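Long-range contacts in tail spike protein gp49 (Pseudomonas phage LKA1, PDB 4RU4), which probably cleaves the O-specific polysaccharide of its Pseudomonas host as a lyase, degrading the cell envelope during phage entry: residues Gly393-Pro397 against Thr436-Leu440; Ala460-Leu466 against Leu489-Pro493. All blocks are in the same frame, centred on the assembly; numbering follows the deposited sequence. Where two conformers were deposited one is given.

Contact 1 of 2, residues Gly393-Pro397 against Thr436-Leu440. With CA (calcium ion), chain C.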
# COMPACT_ATOMS: atom_id res chain seq x y z
N GLY B 393 -8.39 -21.84 12.85
CA GLY B 393 -9.54 -22.33 13.60
C GLY B 393 -10.84 -22.25 12.83
O GLY B 393 -10.85 -22.25 11.60
N ASP B 394 -11.94 -22.15 13.57
CA ASP B 394 -13.27 -22.14 12.98
C ASP B 394 -14.18 -21.40 13.94
O ASP B 394 -14.46 -21.91 15.02
CB ASP B 394 -13.77 -23.59 12.83
CG ASP B 394 -15.18 -23.69 12.30
OD1 ASP B 394 -15.80 -22.65 11.94
OD2 ASP B 394 -15.68 -24.84 12.20
N PRO B 395 -14.65 -20.20 13.56
CA PRO B 395 -15.48 -19.39 14.46
C PRO B 395 -16.96 -19.78 14.48
O PRO B 395 -17.71 -19.29 15.33
CB PRO B 395 -15.30 -17.96 13.91
CG PRO B 395 -15.13 -18.18 12.39
CD PRO B 395 -14.32 -19.49 12.30
N GLN B 396 -17.38 -20.66 13.56
CA GLN B 396 -18.80 -21.02 13.52
C GLN B 396 -19.40 -21.63 14.81
O GLN B 396 -20.56 -21.34 15.14
CB GLN B 396 -19.13 -21.89 12.29
CG GLN B 396 -20.63 -22.10 12.08
CD GLN B 396 -21.17 -23.25 12.92
OE1 GLN B 396 -20.43 -24.17 13.28
NE2 GLN B 396 -22.45 -23.18 13.29
N PRO B 397 -18.64 -22.48 15.53
CA PRO B 397 -19.25 -22.99 16.78
C PRO B 397 -19.56 -21.88 17.77
O PRO B 397 -20.51 -22.02 18.54
CB PRO B 397 -18.18 -23.96 17.32
CG PRO B 397 -17.59 -24.53 16.06
CD PRO B 397 -17.44 -23.26 15.17
N THR B 436 -18.42 -27.92 7.19
CA THR B 436 -19.45 -27.69 6.20
C THR B 436 -20.55 -26.80 6.74
O THR B 436 -21.50 -26.51 6.02
CB THR B 436 -20.06 -29.01 5.70
OG1 THR B 436 -20.55 -29.74 6.82
CG2 THR B 436 -18.99 -29.83 5.00
N SER B 437 -20.47 -26.43 8.02
CA SER B 437 -21.42 -25.45 8.59
C SER B 437 -20.84 -24.02 8.68
O SER B 437 -21.55 -23.07 8.97
CB SER B 437 -21.93 -25.91 9.97
OG SER B 437 -22.62 -27.15 9.90
N SER B 438 -19.55 -23.86 8.41
CA SER B 438 -18.91 -22.54 8.58
C SER B 438 -19.23 -21.58 7.44
O SER B 438 -19.48 -22.01 6.31
CB SER B 438 -17.39 -22.70 8.72
OG SER B 438 -17.05 -23.69 9.69
N TYR B 439 -19.18 -20.28 7.74
CA TYR B 439 -19.44 -19.23 6.76
C TYR B 439 -18.30 -18.20 6.79
O TYR B 439 -17.72 -17.92 7.84
CB TYR B 439 -20.80 -18.54 7.00
CG TYR B 439 -21.22 -18.54 8.46
CD1 TYR B 439 -20.78 -17.55 9.33
CD2 TYR B 439 -22.05 -19.54 8.96
CE1 TYR B 439 -21.15 -17.56 10.68
CE2 TYR B 439 -22.43 -19.56 10.31
CZ TYR B 439 -21.97 -18.56 11.15
OH TYR B 439 -22.35 -18.59 12.47
N LEU B 440 -17.97 -17.65 5.63
CA LEU B 440 -16.84 -16.71 5.59
C LEU B 440 -17.21 -15.39 6.23
O LEU B 440 -16.42 -14.79 6.97
CB LEU B 440 -16.35 -16.51 4.17
CG LEU B 440 -15.88 -17.82 3.52
CD1 LEU B 440 -15.38 -17.53 2.13
CD2 LEU B 440 -14.76 -18.43 4.37
CA CA C . -13.53 -21.52 17.31
O HOH W 1 -11.35 -22.28 16.43
O HOH W 2 -23.72 -20.55 13.41
O HOH W 3 -15.84 -20.87 17.93
O HOH W 4 -12.32 -21.55 19.54
O HOH W 5 -14.13 -23.80 17.60
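Asp394 and Ser438 make the direct polar link between loop 393-397 and the chain at 436-440. Ser438 OG donates to Asp394 OD1 over 2.8 Å. It reaches the oxygen from above the carboxylate plane. Asp394 OD1 accepts a second bond, 3.0 Å long, from Gln396 N, which arrives over the opposite face. This second bond closes an Asx turn. Two donors on opposite faces therefore hold OD1 and limit rotation of the carboxylate. The Asp394 side chain extends away from its backbone N (chi1 177°), which carries the carboxylate across to Ser438. Ser438 OG also bonds to Ser435 N of its own loop, which helps fix the hydroxyl that reaches across to Asp394.

Van der Waals packing is carried by Gln396. Its CB lies against Ser438 CA. The chain bends at chi2 (-84°), and Gln396 CG comes within 3.6 Å of Tyr439 CE2. Gln396 CG is also 3.4 Å from Ser437 O. The amide stands nearly upright to the tyrosine ring, with the planes 84° apart.

Water joins the far ends of these two side chains. Water 2 accepts from Gln396 NE2 at 2.9 Å and hydrogen-bonds to Tyr439 OH at 2.6 Å. The water lies in the plane of the Tyr439 ring, at its edge.

The metal is bound on the backbone side. Asp394 O binds the calcium ion at 2.5 Å, alongside four waters and Gly368 O. Water 1 also accepts from Asp394 N. The side chain of Asp394 is a second-shell group, and its two bonds probably help hold the loop that carries the ligand.

The loop follows strand 388-390 and precedes strand 403-405. Residues 436-440 lead into strand 439-446, next to strand 403-405 in a parallel sheet, and Tyr439 packs on neighbouring strand 468-474.

Contact 2 of 2, residues Ala460-Leu466 against Leu489-Pro493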
# COMPACT_ATOMS: atom_id res chain seq x y z
N ALA B 460 -9.17 -14.59 -3.32
CA ALA B 460 -8.76 -15.99 -3.53
C ALA B 460 -8.84 -16.75 -2.20
O ALA B 460 -8.18 -16.41 -1.24
CB ALA B 460 -7.34 -16.02 -4.06
N ILE B 461 -9.68 -17.78 -2.15
CA ILE B 461 -9.96 -18.50 -0.92
C ILE B 461 -9.28 -19.88 -0.94
O ILE B 461 -9.23 -20.55 -1.98
CB ILE B 461 -11.49 -18.63 -0.76
CG1 ILE B 461 -12.11 -17.22 -0.71
CG2 ILE B 461 -11.87 -19.48 0.44
CD1 ILE B 461 -13.58 -17.17 -1.19
N ASP B 462 -8.75 -20.28 0.20
CA ASP B 462 -8.09 -21.58 0.31
C ASP B 462 -8.66 -22.28 1.54
O ASP B 462 -8.26 -21.96 2.65
CB ASP B 462 -6.59 -21.34 0.47
CG ASP B 462 -5.78 -22.62 0.51
OD1 ASP B 462 -6.34 -23.71 0.70
OD2 ASP B 462 -4.56 -22.54 0.34
N VAL B 463 -9.58 -23.24 1.33
CA VAL B 463 -10.21 -23.97 2.44
C VAL B 463 -10.20 -25.47 2.20
O VAL B 463 -9.92 -25.93 1.07
CB VAL B 463 -11.71 -23.54 2.60
CG1 VAL B 463 -11.83 -22.09 3.00
CG2 VAL B 463 -12.51 -23.81 1.30
N GLY B 464 -10.47 -26.23 3.27
CA GLY B 464 -10.84 -27.63 3.17
C GLY B 464 -12.35 -27.66 3.01
O GLY B 464 -12.86 -27.52 1.90
N SER B 465 -13.08 -27.82 4.11
CA SER B 465 -14.54 -27.72 4.05
C SER B 465 -15.00 -26.27 4.21
O SER B 465 -14.27 -25.42 4.76
CB SER B 465 -15.18 -28.59 5.13
OG SER B 465 -14.77 -29.92 4.97
N LEU B 466 -16.21 -25.99 3.73
CA LEU B 466 -16.85 -24.70 3.89
C LEU B 466 -18.34 -24.95 3.75
O LEU B 466 -18.75 -25.83 2.99
CB LEU B 466 -16.37 -23.71 2.81
CG LEU B 466 -16.94 -22.30 2.85
CD1 LEU B 466 -16.59 -21.59 4.18
CD2 LEU B 466 -16.40 -21.50 1.63
N LEU B 489 -14.72 -14.86 -7.10
CA LEU B 489 -14.02 -15.57 -6.02
C LEU B 489 -13.31 -16.78 -6.58
O LEU B 489 -13.83 -17.46 -7.46
CB LEU B 489 -15.00 -16.00 -4.94
CG LEU B 489 -15.79 -14.87 -4.30
CD1 LEU B 489 -16.71 -15.43 -3.19
CD2 LEU B 489 -14.82 -13.80 -3.77
N ALA B 490 -12.10 -17.02 -6.09
CA ALA B 490 -11.34 -18.19 -6.52
C ALA B 490 -11.24 -19.17 -5.35
O ALA B 490 -11.13 -18.75 -4.20
CB ALA B 490 -9.93 -17.77 -7.01
N GLY B 491 -11.33 -20.48 -5.63
CA GLY B 491 -11.10 -21.49 -4.63
C GLY B 491 -12.30 -22.02 -3.85
O GLY B 491 -12.12 -22.71 -2.85
N LEU B 492 -13.52 -21.70 -4.28
CA LEU B 492 -14.71 -22.20 -3.61
C LEU B 492 -14.87 -23.66 -3.96
O LEU B 492 -14.79 -24.04 -5.15
CB LEU B 492 -15.96 -21.45 -4.07
CG LEU B 492 -16.06 -19.98 -3.69
CD1 LEU B 492 -17.30 -19.33 -4.33
CD2 LEU B 492 -16.06 -19.84 -2.15
N PRO B 493 -15.09 -24.50 -2.95
CA PRO B 493 -15.30 -25.91 -3.27
C PRO B 493 -16.76 -26.18 -3.64
O PRO B 493 -17.66 -25.38 -3.35
CB PRO B 493 -14.92 -26.62 -1.97
CG PRO B 493 -15.28 -25.67 -0.91
CD PRO B 493 -15.05 -24.27 -1.49
O HOH W 6 -10.05 -23.80 -1.57
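Successive coils of the parallel beta-helix meet where the end of strand 452-463 and the loop after it lie against loop 489-493. Ala460 and Ala490 form a single backbone bridge. Ile461 N donates to Ala490 O over 2.7 Å, nearly straight at 167°. Beside it, Gly491 CA makes a CA-H...O contact with Ile461 O at 3.4 Å. Gly491 has a positive phi (93°), and with no side chain its CA comes directly against the oxygen. Water 6 continues the link where direct bonding stops: it accepts from Val463 N and hydrogen-bonds to Gly491 O at 2.7 Å.

The side chains pack on one another across the contact. Ile461 CD1 touches Leu492 CD2 at 3.8 Å and Leu489 CD1 at 4.1 Å. Leu466 CD2 touches the same Leu492 methyl. Val463 CG2 meets Pro493 CD at 3.8 Å, its side chain crossing the proline at about a right angle. Leu489 O also bonds to Arg511 of a second subunit, which places this edge at the trimer interface. Aliphatic residues stacked from coil to coil are typical of the parallel beta-helix core of pectin lyase-like proteins.

Overall arrangement
The two contacts follow one another along the chain: the segments of contact 1 both precede those of contact 2. Their centres are about 13 Å apart, and both lie in the pectin lyase-like region. Strands 439-446 and 452-463 are consecutive and connect them. The contacts also touch directly. Leu440 packs on Ile461 and Leu466, and Ser438 O lies against Leu466 CD1. Contact 1 is the more open and borders a calcium site. Contact 2 is buried and faces a second subunit. Together they join successive coils of the beta-helix, from a metal-bearing loop to the trimer interface.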